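Local atomic coordinates of putative histidinol-phosphate aminotransferase (Burkholderia pseudomallei, PDB entry 3P1T), a protein that probably catalyses the pyridoxal-phosphate-dependent transfer of an amino group between L-histidinol phosphate and 2-oxoglutarate in histidine biosynthesis. Residues I77-S85 / Y103-L112; S89-P98 / L112-T120. All blocks are in the same frame, centred on the assembly; numbering follows the deposited sequence.

Interaction 1: residues I77-S85 / Y103-L112; sequences IDECFDRIS and YRARIAVSGL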
ATOM      1  N   ILE A  77       5.957   8.912  -0.890  1.00 34.55           N
ATOM      2  CA  ILE A  77       6.872   9.582   0.023  1.00 32.43           C
ATOM      3  C   ILE A  77       6.468   9.276   1.494  1.00 35.00           C
ATOM      4  O   ILE A  77       7.371   9.216   2.334  1.00 34.34           O
ATOM      5  CB  ILE A  77       6.969  11.116  -0.294  1.00 34.32           C
ATOM      6  CG1 ILE A  77       8.101  11.840   0.489  1.00 35.09           C
ATOM      7  CG2 ILE A  77       5.641  11.833  -0.181  1.00 33.33           C
ATOM      8  CD1 ILE A  77       9.513  11.248   0.399  1.00 38.00           C
ATOM      9  N   ASP A  78       5.169   8.991   1.794  1.00 31.24           N
ATOM     10  CA  ASP A  78       4.752   8.658   3.178  1.00 29.94           C
ATOM     11  C   ASP A  78       5.425   7.370   3.650  1.00 32.14           C
ATOM     12  O   ASP A  78       6.022   7.392   4.725  1.00 30.01           O
ATOM     13  CB  ASP A  78       3.220   8.538   3.343  1.00 31.50           C
ATOM     14  CG  ASP A  78       2.415   9.829   3.314  1.00 38.91           C
ATOM     15  OD1 ASP A  78       2.941  10.857   2.811  1.00 44.32           O
ATOM     16  OD2 ASP A  78       1.230   9.796   3.709  1.00 32.40           O
ATOM     17  N   GLU A  79       5.365   6.262   2.853  1.00 30.33           N
ATOM     18  CA  GLU A  79       6.039   5.015   3.251  1.00 31.22           C
ATOM     19  C   GLU A  79       7.540   5.229   3.360  1.00 36.64           C
ATOM     20  O   GLU A  79       8.162   4.748   4.300  1.00 34.83           O
ATOM     21  CB  GLU A  79       5.758   3.853   2.286  1.00 32.56           C
ATOM     22  CG  GLU A  79       6.575   2.617   2.654  1.00 35.66           C
ATOM     23  CD  GLU A  79       6.286   1.299   1.974  1.00 42.14           C
ATOM     24  OE1 GLU A  79       5.549   1.280   0.962  1.00 32.44           O
ATOM     25  OE2 GLU A  79       6.800   0.273   2.469  1.00 30.78           O
ATOM     26  N   CYS A  80       8.108   5.939   2.387  1.00 36.34           N
ATOM     27  CA  CYS A  80       9.518   6.269   2.312  1.00 37.81           C
ATOM     28  C   CYS A  80       9.992   6.936   3.627  1.00 39.85           C
ATOM     29  O   CYS A  80      10.950   6.460   4.247  1.00 37.98           O
ATOM     30  CB  CYS A  80       9.760   7.175   1.109  1.00 40.01           C
ATOM     31  SG  CYS A  80      11.463   7.777   0.967  1.00 45.65           S
ATOM     32  N   PHE A  81       9.292   8.018   4.057  1.00 35.28           N
ATOM     33  CA  PHE A  81       9.634   8.777   5.254  1.00 34.13           C
ATOM     34  C   PHE A  81       9.512   7.904   6.498  1.00 36.32           C
ATOM     35  O   PHE A  81      10.378   7.974   7.366  1.00 36.30           O
ATOM     36  CB  PHE A  81       8.750  10.041   5.393  1.00 36.12           C
ATOM     37  CG  PHE A  81       9.239  10.998   6.456  1.00 38.34           C
ATOM     38  CD1 PHE A  81       8.893  10.813   7.797  1.00 40.68           C
ATOM     39  CD2 PHE A  81      10.079  12.059   6.126  1.00 40.10           C
ATOM     40  CE1 PHE A  81       9.407  11.643   8.783  1.00 41.22           C
ATOM     41  CE2 PHE A  81      10.576  12.896   7.110  1.00 43.07           C
ATOM     42  CZ  PHE A  81      10.244  12.676   8.434  1.00 40.95           C
ATOM     43  N   ASP A  82       8.447   7.100   6.593  1.00 32.25           N
ATOM     44  CA  ASP A  82       8.187   6.231   7.750  1.00 31.65           C
ATOM     45  C   ASP A  82       9.240   5.153   7.913  1.00 36.89           C
ATOM     46  O   ASP A  82       9.760   4.991   9.017  1.00 36.99           O
ATOM     47  CB  ASP A  82       6.808   5.554   7.667  1.00 32.37           C
ATOM     48  CG  ASP A  82       5.618   6.422   8.038  1.00 37.93           C
ATOM     49  OD1 ASP A  82       5.812   7.629   8.270  1.00 39.23           O
ATOM     50  OD2 ASP A  82       4.505   5.879   8.160  1.00 43.91           O
ATOM     51  N   ARG A  83       9.571   4.422   6.837  1.00 33.07           N
ATOM     52  CA  ARG A  83      10.526   3.323   6.943  1.00 32.26           C
ATOM     53  C   ARG A  83      11.947   3.861   7.215  1.00 37.44           C
ATOM     54  O   ARG A  83      12.669   3.232   7.980  1.00 37.53           O
ATOM     55  CB  ARG A  83      10.484   2.427   5.701  1.00 31.49           C
ATOM     56  CG  ARG A  83       9.092   1.834   5.521  1.00 36.44           C
ATOM     57  CD  ARG A  83       9.068   0.340   5.314  1.00 39.86           C
ATOM     58  NE  ARG A  83       7.697  -0.156   5.189  1.00 33.48           N
ATOM     59  CZ  ARG A  83       6.957  -0.567   6.214  1.00 41.46           C
ATOM     60  NH1 ARG A  83       7.446  -0.551   7.447  1.00 24.75           N
ATOM     61  NH2 ARG A  83       5.729  -1.008   6.015  1.00 28.60           N
ATOM     62  N   ILE A  84      12.311   5.055   6.687  1.00 35.12           N
ATOM     63  CA  ILE A  84      13.618   5.655   6.948  1.00 35.56           C
ATOM     64  C   ILE A  84      13.670   6.115   8.407  1.00 41.50           C
ATOM     65  O   ILE A  84      14.629   5.785   9.113  1.00 42.88           O
ATOM     66  CB  ILE A  84      13.971   6.819   5.965  1.00 37.82           C
ATOM     67  CG1 ILE A  84      14.226   6.278   4.553  1.00 37.17           C
ATOM     68  CG2 ILE A  84      15.210   7.606   6.449  1.00 38.62           C
ATOM     69  CD1 ILE A  84      14.450   7.364   3.495  1.00 43.16           C
ATOM     70  N   SER A  85      12.647   6.871   8.860  1.00 37.02           N
ATOM     71  CA  SER A  85      12.610   7.420  10.220  1.00 36.12           C
ATOM     72  C   SER A  85      12.597   6.286  11.275  1.00 38.26           C
ATOM     73  O   SER A  85      13.211   6.458  12.319  1.00 39.30           O
ATOM     74  CB  SER A  85      11.422   8.362  10.414  1.00 37.65           C
ATOM     75  OG  SER A  85      10.157   7.721  10.383  1.00 43.46           O
ATOM     76  N   TYR A 103       6.133  15.888   5.247  1.00 32.27           N
ATOM     77  CA  TYR A 103       7.111  15.480   6.265  1.00 31.66           C
ATOM     78  C   TYR A 103       6.579  15.855   7.639  1.00 36.08           C
ATOM     79  O   TYR A 103       6.593  15.010   8.531  1.00 35.96           O
ATOM     80  CB  TYR A 103       8.503  16.086   6.010  1.00 32.83           C
ATOM     81  CG  TYR A 103       8.951  16.043   4.562  1.00 33.81           C
ATOM     82  CD1 TYR A 103       8.930  14.855   3.836  1.00 33.93           C
ATOM     83  CD2 TYR A 103       9.464  17.175   3.940  1.00 35.58           C
ATOM     84  CE1 TYR A 103       9.317  14.817   2.501  1.00 31.48           C
ATOM     85  CE2 TYR A 103       9.908  17.136   2.622  1.00 36.30           C
ATOM     86  CZ  TYR A 103       9.816  15.959   1.905  1.00 38.98           C
ATOM     87  OH  TYR A 103      10.216  15.949   0.605  1.00 40.02           O
ATOM     88  N   ARG A 104       5.992  17.068   7.776  1.00 34.17           N
ATOM     89  CA  ARG A 104       5.347  17.498   9.027  1.00 34.42           C
ATOM     90  C   ARG A 104       4.258  16.515   9.496  1.00 37.49           C
ATOM     91  O   ARG A 104       4.165  16.239  10.689  1.00 37.34           O
ATOM     92  CB  ARG A 104       4.711  18.876   8.874  1.00 34.42           C
ATOM     93  CG  ARG A 104       5.558  20.016   9.365  1.00 41.96           C
ATOM     94  CD  ARG A 104       4.748  21.287   9.340  1.00 40.27           C
ATOM     95  NE  ARG A 104       5.492  22.394   9.946  1.00 35.32           N
ATOM     96  CZ  ARG A 104       4.941  23.532  10.350  1.00 41.10           C
ATOM     97  NH1 ARG A 104       3.633  23.714  10.258  1.00 35.95           N
ATOM     98  NH2 ARG A 104       5.689  24.485  10.876  1.00 19.97           N
ATOM     99  N   ALA A 105       3.432  16.013   8.553  1.00 32.66           N
ATOM    100  CA  ALA A 105       2.322  15.088   8.796  1.00 31.25           C
ATOM    101  C   ALA A 105       2.812  13.771   9.358  1.00 36.68           C
ATOM    102  O   ALA A 105       2.217  13.277  10.309  1.00 37.84           O
ATOM    103  CB  ALA A 105       1.553  14.845   7.517  1.00 31.15           C
ATOM    104  N   ARG A 106       3.910  13.229   8.812  1.00 33.24           N
ATOM    105  CA  ARG A 106       4.521  11.960   9.255  1.00 32.30           C
ATOM    106  C   ARG A 106       5.254  12.128  10.597  1.00 37.14           C
ATOM    107  O   ARG A 106       5.288  11.184  11.399  1.00 36.79           O
ATOM    108  CB  ARG A 106       5.484  11.436   8.176  1.00 29.67           C
ATOM    109  CG  ARG A 106       4.774  11.028   6.886  1.00 30.28           C
ATOM    110  CD  ARG A 106       4.073   9.693   7.074  1.00 37.78           C
ATOM    111  NE  ARG A 106       2.643   9.820   7.328  1.00 37.50           N
ATOM    112  CZ  ARG A 106       1.883   8.869   7.860  1.00 47.98           C
ATOM    113  NH1 ARG A 106       2.425   7.736   8.289  1.00 30.94           N
ATOM    114  NH2 ARG A 106       0.584   9.068   8.023  1.00 44.40           N
ATOM    115  N   ILE A 107       5.815  13.331  10.857  1.00 33.92           N
ATOM    116  CA  ILE A 107       6.487  13.646  12.120  1.00 34.60           C
ATOM    117  C   ILE A 107       5.383  13.754  13.229  1.00 40.93           C
ATOM    118  O   ILE A 107       5.617  13.361  14.371  1.00 42.75           O
ATOM    119  CB  ILE A 107       7.381  14.917  11.965  1.00 37.43           C
ATOM    120  CG1 ILE A 107       8.705  14.527  11.242  1.00 37.25           C
ATOM    121  CG2 ILE A 107       7.700  15.566  13.327  1.00 37.32           C
ATOM    122  CD1 ILE A 107       9.439  15.649  10.523  1.00 51.92           C
ATOM    123  N   ALA A 108       4.164  14.158  12.844  1.00 36.12           N
ATOM    124  CA  ALA A 108       3.014  14.270  13.723  1.00 35.31           C
ATOM    125  C   ALA A 108       2.442  12.909  14.116  1.00 39.56           C
ATOM    126  O   ALA A 108       1.631  12.852  15.043  1.00 40.22           O
ATOM    127  CB  ALA A 108       1.936  15.080  13.038  1.00 35.97           C
ATOM    128  N   VAL A 109       2.765  11.835  13.374  1.00 36.35           N
ATOM    129  CA  VAL A 109       2.238  10.506  13.728  1.00 35.93           C
ATOM    130  C   VAL A 109       3.346   9.710  14.391  1.00 39.12           C
ATOM    131  O   VAL A 109       3.103   8.599  14.805  1.00 40.22           O
ATOM    132  CB  VAL A 109       1.562   9.693  12.591  1.00 39.28           C
ATOM    133  CG1 VAL A 109       0.286  10.366  12.112  1.00 39.15           C
ATOM    134  CG2 VAL A 109       2.505   9.428  11.434  1.00 39.16           C
ATOM    135  N   SER A 110       4.535  10.281  14.544  1.00 35.99           N
ATOM    136  CA  SER A 110       5.655   9.616  15.223  1.00 36.57           C
ATOM    137  C   SER A 110       6.062  10.391  16.495  1.00 42.62           C
ATOM    138  O   SER A 110       5.444  11.402  16.833  1.00 44.00           O
ATOM    139  CB  SER A 110       6.842   9.506  14.273  1.00 40.91           C
ATOM    140  OG  SER A 110       7.339  10.807  14.006  1.00 52.53           O
ATOM    141  N   GLY A 111       7.130   9.959  17.142  1.00 39.21           N
ATOM    142  CA  GLY A 111       7.685  10.661  18.291  1.00 39.65           C
ATOM    143  C   GLY A 111       9.073  11.201  17.997  1.00 44.89           C
ATOM    144  O   GLY A 111       9.965  11.164  18.870  1.00 47.18           O
ATOM    145  N   LEU A 112       9.271  11.704  16.752  1.00 37.37           N
ATOM    146  CA  LEU A 112      10.560  12.219  16.322  1.00 35.19           C
ATOM    147  C   LEU A 112      10.759  13.673  16.687  1.00 38.17           C
ATOM    148  O   LEU A 112       9.834  14.481  16.553  1.00 37.74           O
ATOM    149  CB  LEU A 112      10.727  12.082  14.800  1.00 34.05           C
ATOM    150  CG  LEU A 112      10.517  10.722  14.123  1.00 36.16           C
ATOM    151  CD1 LEU A 112      10.502  10.886  12.632  1.00 34.42           C
ATOM    152  CD2 LEU A 112      11.553   9.693  14.555  1.00 37.37           C
TER
HETATM  153  O   HOH W   1       5.659   8.225  11.057  1.00 44.08           O
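Phe81 reaches from helix 76-87 into the side of helix 102-107, where Tyr103, Arg106 and Ile107 receive it. Both helices lie over the same face of the seven-stranded mixed sheet in the large domain of this fold-type-I PLP enzyme, and their short segments cross at -48°. The apolar contacts gather round the Phe81 ring, a broad apolar surface that Arg106 CB, Ile107 and Tyr103 can all touch. With CG anti to the backbone N (chi1 -169°), the ring projects across the gap: CD1 meets Arg106 CB at 3.5 Å, and CZ meets Ile107 CG1 at 3.7 Å. Its plane is nearly parallel to that of Tyr103, but the two rings are slid apart and barely overlap, their centroids 5.9 Å apart. Ile77 CG1 touches the Tyr103 ring at its edge, while the phenol oxygen goes on to bond Asp170 of strand 166-170. Toward the C-terminal end of 77-85, Leu112 CD1 rests on CB of Ser85, a residue small enough to let it approach.

The charged contacts lie on the flank facing the second subunit, where Trp225 and Phe226 of that subunit bond to Asp82 and Asp78. The bent chain of Arg106 brings its guanidinium within reach of both aspartates. Asp78 OD2 stays a long 3.9 Å from Arg106 NE, well out of the guanidinium plane, a pairing of charges alone. Asp82 OD2 instead uses its syn lone pair to accept from Arg106 NH1 at 2.8 Å, though the bond is bent, 130° at the hydrogen.

Interaction 2: residues S89-P98 / L112-T120; sequences SSMRFVTAWP and LRHFEIGLT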
ATOM      1  N   SER A  89      15.227   6.662  14.489  1.00 38.48           N
ATOM      2  CA  SER A  89      14.212   7.205  15.403  1.00 37.22           C
ATOM      3  C   SER A  89      14.791   8.104  16.515  1.00 39.10           C
ATOM      4  O   SER A  89      14.036   8.919  17.067  1.00 38.43           O
ATOM      5  CB  SER A  89      13.392   6.078  16.036  1.00 39.44           C
ATOM      6  OG  SER A  89      14.210   5.066  16.593  1.00 46.86           O
ATOM      7  N   SER A  90      16.102   8.012  16.808  1.00 34.52           N
ATOM      8  CA  SER A  90      16.719   8.853  17.847  1.00 33.94           C
ATOM      9  C   SER A  90      17.246  10.175  17.281  1.00 36.99           C
ATOM     10  O   SER A  90      17.530  11.091  18.055  1.00 40.14           O
ATOM     11  CB  SER A  90      17.853   8.107  18.537  1.00 36.18           C
ATOM     12  OG  SER A  90      17.322   7.053  19.321  1.00 40.90           O
HETATM   13  N   MSE A  91      17.377  10.282  15.951  1.00 28.31           N
HETATM   14  CA  MSE A  91      17.910  11.480  15.315  1.00 26.84           C
HETATM   15  C   MSE A  91      16.893  12.643  15.287  1.00 34.06           C
HETATM   16  O   MSE A  91      15.669  12.444  15.386  1.00 33.37           O
HETATM   17  CB  MSE A  91      18.352  11.170  13.863  1.00 27.38           C
HETATM   18  CG  MSE A  91      19.366  10.025  13.745  1.00 31.64           C
HETATM   19 SE   MSE A  91      20.113   9.843  11.928  0.75 35.61          SE
HETATM   20  CE  MSE A  91      21.560  11.105  12.085  1.00 33.93           C
ATOM     21  N   ARG A  92      17.419  13.865  15.109  1.00 31.35           N
ATOM     22  CA  ARG A  92      16.597  15.046  14.929  1.00 30.26           C
ATOM     23  C   ARG A  92      16.329  15.156  13.453  1.00 36.60           C
ATOM     24  O   ARG A  92      17.256  15.132  12.643  1.00 36.37           O
ATOM     25  CB  ARG A  92      17.276  16.292  15.504  1.00 28.46           C
ATOM     26  CG  ARG A  92      16.422  17.543  15.406  1.00 36.96           C
ATOM     27  CD  ARG A  92      17.111  18.759  15.975  1.00 39.05           C
ATOM     28  NE  ARG A  92      18.214  19.250  15.146  1.00 36.55           N
ATOM     29  CZ  ARG A  92      18.739  20.472  15.245  1.00 54.00           C
ATOM     30  NH1 ARG A  92      18.229  21.354  16.094  1.00 36.03           N
ATOM     31  NH2 ARG A  92      19.742  20.839  14.455  1.00 48.81           N
ATOM     32  N   PHE A  93      15.062  15.211  13.086  1.00 34.87           N
ATOM     33  CA  PHE A  93      14.680  15.327  11.688  1.00 34.35           C
ATOM     34  C   PHE A  93      14.613  16.810  11.330  1.00 36.95           C
ATOM     35  O   PHE A  93      14.073  17.627  12.089  1.00 34.71           O
ATOM     36  CB  PHE A  93      13.376  14.574  11.418  1.00 35.78           C
ATOM     37  CG  PHE A  93      13.659  13.091  11.353  1.00 37.87           C
ATOM     38  CD1 PHE A  93      13.835  12.348  12.518  1.00 42.68           C
ATOM     39  CD2 PHE A  93      13.822  12.451  10.131  1.00 39.64           C
ATOM     40  CE1 PHE A  93      14.182  10.996  12.461  1.00 43.89           C
ATOM     41  CE2 PHE A  93      14.139  11.091  10.080  1.00 43.13           C
ATOM     42  CZ  PHE A  93      14.334  10.381  11.244  1.00 42.15           C
ATOM     43  N   VAL A  94      15.279  17.157  10.222  1.00 34.17           N
ATOM     44  CA  VAL A  94      15.404  18.532   9.759  1.00 34.62           C
ATOM     45  C   VAL A  94      14.760  18.665   8.370  1.00 39.47           C
ATOM     46  O   VAL A  94      15.151  17.983   7.422  1.00 39.11           O
ATOM     47  CB  VAL A  94      16.885  18.973   9.758  1.00 38.69           C
ATOM     48  CG1 VAL A  94      17.058  20.335   9.108  1.00 39.07           C
ATOM     49  CG2 VAL A  94      17.462  18.976  11.161  1.00 38.55           C
ATOM     50  N   THR A  95      13.761  19.538   8.270  1.00 36.95           N
ATOM     51  CA  THR A  95      13.035  19.793   7.024  1.00 36.74           C
ATOM     52  C   THR A  95      12.955  21.301   6.789  1.00 41.93           C
ATOM     53  O   THR A  95      13.229  22.088   7.706  1.00 41.95           O
ATOM     54  CB  THR A  95      11.626  19.153   7.077  1.00 41.65           C
ATOM     55  OG1 THR A  95      10.842  19.792   8.096  1.00 40.21           O
ATOM     56  CG2 THR A  95      11.665  17.641   7.295  1.00 38.98           C
ATOM     57  N   ALA A  96      12.569  21.705   5.563  1.00 38.53           N
ATOM     58  CA  ALA A  96      12.379  23.119   5.216  1.00 37.31           C
ATOM     59  C   ALA A  96      10.977  23.571   5.559  1.00 39.96           C
ATOM     60  O   ALA A  96      10.030  22.798   5.444  1.00 40.42           O
ATOM     61  CB  ALA A  96      12.638  23.334   3.745  1.00 37.49           C
ATOM     62  N   TRP A  97      10.840  24.802   6.016  1.00 36.77           N
ATOM     63  CA  TRP A  97       9.540  25.401   6.267  1.00 36.65           C
ATOM     64  C   TRP A  97       9.647  26.917   6.085  1.00 41.12           C
ATOM     65  O   TRP A  97      10.399  27.556   6.823  1.00 40.98           O
ATOM     66  CB  TRP A  97       8.949  25.047   7.627  1.00 35.42           C
ATOM     67  CG  TRP A  97       7.500  25.435   7.729  1.00 36.03           C
ATOM     68  CD1 TRP A  97       6.996  26.562   8.308  1.00 39.18           C
ATOM     69  CD2 TRP A  97       6.385  24.753   7.135  1.00 35.14           C
ATOM     70  NE1 TRP A  97       5.633  26.598   8.162  1.00 38.15           N
ATOM     71  CE2 TRP A  97       5.227  25.497   7.452  1.00 39.31           C
ATOM     72  CE3 TRP A  97       6.247  23.568   6.384  1.00 35.57           C
ATOM     73  CZ2 TRP A  97       3.943  25.089   7.060  1.00 38.43           C
ATOM     74  CZ3 TRP A  97       4.977  23.179   5.975  1.00 36.36           C
ATOM     75  CH2 TRP A  97       3.842  23.925   6.327  1.00 37.21           C
ATOM     76  N   PRO A  98       8.957  27.510   5.081  1.00 37.52           N
ATOM     77  CA  PRO A  98       8.011  26.902   4.130  1.00 36.46           C
ATOM     78  C   PRO A  98       8.644  25.830   3.262  1.00 41.13           C
ATOM     79  O   PRO A  98       9.827  25.920   2.934  1.00 41.98           O
ATOM     80  CB  PRO A  98       7.576  28.092   3.262  1.00 38.39           C
ATOM     81  CG  PRO A  98       7.743  29.269   4.142  1.00 43.73           C
ATOM     82  CD  PRO A  98       9.010  28.969   4.896  1.00 39.95           C
ATOM     83  N   LEU A 112       9.271  11.704  16.752  1.00 37.37           N
ATOM     84  CA  LEU A 112      10.560  12.219  16.322  1.00 35.19           C
ATOM     85  C   LEU A 112      10.759  13.673  16.687  1.00 38.17           C
ATOM     86  O   LEU A 112       9.834  14.481  16.553  1.00 37.74           O
ATOM     87  CB  LEU A 112      10.727  12.082  14.800  1.00 34.05           C
ATOM     88  CG  LEU A 112      10.517  10.722  14.123  1.00 36.16           C
ATOM     89  CD1 LEU A 112      10.502  10.886  12.632  1.00 34.42           C
ATOM     90  CD2 LEU A 112      11.553   9.693  14.555  1.00 37.37           C
ATOM     91  N   ARG A 113      12.004  14.013  17.078  1.00 34.94           N
ATOM     92  CA  ARG A 113      12.493  15.380  17.279  1.00 35.46           C
ATOM     93  C   ARG A 113      12.509  16.101  15.937  1.00 38.66           C
ATOM     94  O   ARG A 113      12.770  15.477  14.896  1.00 35.05           O
ATOM     95  CB  ARG A 113      13.886  15.375  17.919  1.00 36.80           C
ATOM     96  CG  ARG A 113      13.847  15.303  19.434  1.00 36.79           C
ATOM     97  CD  ARG A 113      15.113  14.718  19.994  1.00 43.46           C
ATOM     98  NE  ARG A 113      16.287  15.556  19.781  1.00 51.12           N
ATOM     99  CZ  ARG A 113      17.428  15.120  19.259  1.00 77.56           C
ATOM    100  NH1 ARG A 113      17.552  13.852  18.877  1.00 72.62           N
ATOM    101  NH2 ARG A 113      18.456  15.947  19.112  1.00 68.45           N
ATOM    102  N   HIS A 114      12.177  17.397  15.943  1.00 38.27           N
ATOM    103  CA  HIS A 114      12.080  18.115  14.680  1.00 38.36           C
ATOM    104  C   HIS A 114      12.590  19.557  14.808  1.00 42.21           C
ATOM    105  O   HIS A 114      12.271  20.259  15.777  1.00 41.58           O
ATOM    106  CB  HIS A 114      10.602  18.089  14.220  1.00 38.80           C
ATOM    107  CG  HIS A 114      10.332  18.578  12.826  1.00 42.02           C
ATOM    108  ND1 HIS A 114       9.132  19.170  12.503  1.00 43.35           N
ATOM    109  CD2 HIS A 114      11.106  18.529  11.717  1.00 43.97           C
ATOM    110  CE1 HIS A 114       9.211  19.462  11.212  1.00 42.86           C
ATOM    111  NE2 HIS A 114      10.375  19.092  10.697  1.00 43.35           N
ATOM    112  N   PHE A 115      13.409  19.963  13.819  1.00 38.36           N
ATOM    113  CA  PHE A 115      13.962  21.302  13.635  1.00 38.21           C
ATOM    114  C   PHE A 115      13.712  21.709  12.204  1.00 41.42           C
ATOM    115  O   PHE A 115      13.863  20.880  11.310  1.00 41.48           O
ATOM    116  CB  PHE A 115      15.455  21.387  14.006  1.00 40.32           C
ATOM    117  CG  PHE A 115      16.084  22.735  13.677  1.00 42.50           C
ATOM    118  CD1 PHE A 115      15.857  23.845  14.481  1.00 45.66           C
ATOM    119  CD2 PHE A 115      16.884  22.895  12.543  1.00 44.65           C
ATOM    120  CE1 PHE A 115      16.419  25.099  14.153  1.00 48.19           C
ATOM    121  CE2 PHE A 115      17.447  24.144  12.218  1.00 48.49           C
ATOM    122  CZ  PHE A 115      17.214  25.238  13.027  1.00 47.67           C
ATOM    123  N   GLU A 116      13.328  22.967  11.970  1.00 38.15           N
ATOM    124  CA  GLU A 116      13.029  23.407  10.604  1.00 37.49           C
ATOM    125  C   GLU A 116      13.920  24.549  10.133  1.00 41.33           C
ATOM    126  O   GLU A 116      14.205  25.473  10.894  1.00 41.11           O
ATOM    127  CB  GLU A 116      11.572  23.849  10.472  1.00 38.08           C
ATOM    128  CG  GLU A 116      10.585  22.707  10.544  1.00 39.06           C
ATOM    129  CD  GLU A 116       9.145  23.157  10.522  1.00 42.38           C
ATOM    130  OE1 GLU A 116       8.811  24.144  11.215  1.00 36.02           O
ATOM    131  OE2 GLU A 116       8.344  22.517   9.808  1.00 29.81           O
ATOM    132  N   ILE A 117      14.334  24.464   8.855  1.00 38.19           N
ATOM    133  CA  ILE A 117      15.138  25.463   8.145  1.00 38.11           C
ATOM    134  C   ILE A 117      14.186  26.418   7.447  1.00 42.06           C
ATOM    135  O   ILE A 117      13.395  26.001   6.604  1.00 41.07           O
ATOM    136  CB  ILE A 117      16.141  24.819   7.144  1.00 40.60           C
ATOM    137  CG1 ILE A 117      17.096  23.861   7.847  1.00 40.41           C
ATOM    138  CG2 ILE A 117      16.909  25.896   6.359  1.00 42.57           C
ATOM    139  CD1 ILE A 117      17.902  23.012   6.920  1.00 39.57           C
ATOM    140  N   GLY A 118      14.285  27.688   7.791  1.00 40.68           N
ATOM    141  CA  GLY A 118      13.473  28.730   7.180  1.00 41.69           C
ATOM    142  C   GLY A 118      13.961  29.137   5.807  1.00 47.30           C
ATOM    143  O   GLY A 118      14.961  28.601   5.300  1.00 46.96           O
ATOM    144  N   LEU A 119      13.244  30.086   5.189  1.00 44.39           N
ATOM    145  CA  LEU A 119      13.616  30.572   3.864  1.00 44.64           C
ATOM    146  C   LEU A 119      13.927  32.059   3.892  1.00 52.19           C
ATOM    147  O   LEU A 119      13.387  32.808   4.715  1.00 51.81           O
ATOM    148  CB  LEU A 119      12.519  30.299   2.813  1.00 43.48           C
ATOM    149  CG  LEU A 119      12.031  28.855   2.609  1.00 46.89           C
ATOM    150  CD1 LEU A 119      10.996  28.798   1.522  1.00 46.69           C
ATOM    151  CD2 LEU A 119      13.172  27.890   2.275  1.00 46.82           C
ATOM    152  N   THR A 120      14.791  32.490   2.963  1.00 51.88           N
ATOM    153  CA  THR A 120      15.129  33.894   2.750  1.00 53.30           C
ATOM    154  C   THR A 120      13.952  34.517   1.992  1.00 60.05           C
ATOM    155  O   THR A 120      13.006  33.810   1.639  1.00 58.86           O
ATOM    156  CB  THR A 120      16.484  34.046   2.003  1.00 59.03           C
ATOM    157  OG1 THR A 120      16.349  33.627   0.637  1.00 60.90           O
ATOM    158  CG2 THR A 120      17.648  33.321   2.691  1.00 54.50           C
TER
HETATM  159  O   HOH W   2      13.795  11.716  17.025  1.00 32.09           O
HETATM  160  O   HOH W   3       8.759  21.148   7.459  1.00 33.16           O
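Arg92 and Phe115 run side by side on one face of the sheet, and most of the arginine's length lies along the phenylalanine. Its CB lies over a face of the Arg113 guanidinium, 3.8 Å from Arg113 NH2. CG, set anti to the backbone N (chi1 -177°), continues toward strand 113-117, and CD comes within 3.7 Å of Phe115 CB. NE and CZ stay close to that same CB, and NH1 comes to 3.5 Å from Phe115 CG. A bend at chi3 (72°) lays the guanidinium flat on the phenylalanine, planes 14° apart and centres separated by 4.5 Å, so that a cation can rest on an aromatic ring. At the tip, NH2 forms a salt bridge with Asp137 of strand 137-142.

Strands 92-96 and 113-117 are parallel neighbours joined through helix 102-107, a beta-alpha-beta crossover, and the second is the outermost strand of the sheet within this chain. The ladder runs from Phe93 N, bonded to Arg113 O, to Trp97 N, bonded to Ile117 O. On the same face as Arg92, Val94 CG1 packs on Ile117 CD1, branched residues suited to strands.

On the other face Leu112 CD1 makes a CH-pi contact with Phe93, 3.8 Å from the ring centroid. His114 NE2 donates to Thr95 OG1 at 2.7 Å, in the imidazole plane, and a water links that hydroxyl to Ala96 O and Glu116 OE2, whose carboxylate also pairs with Arg104.

The two contacts interlock along the chain: helix 76-87, strand 92-96, helix 102-107 and strand 113-117 follow one another, so interaction 1 takes the helices and interaction 2 the strands of one continuous run. Their centres lie 12 Å apart, on the same side of the chain's centre, and Leu112 belongs to both, leading from the second helix into strand 113-117. Direct contacts join the two layers: Ser85 CA packs against Phe93 CZ, and Arg104 forms a salt bridge with Glu116. The helix pair lies over strands 166-170, 137-142 and 92-96 of the large-domain sheet, and only its contact, interaction 1, meets the second subunit of the dimer.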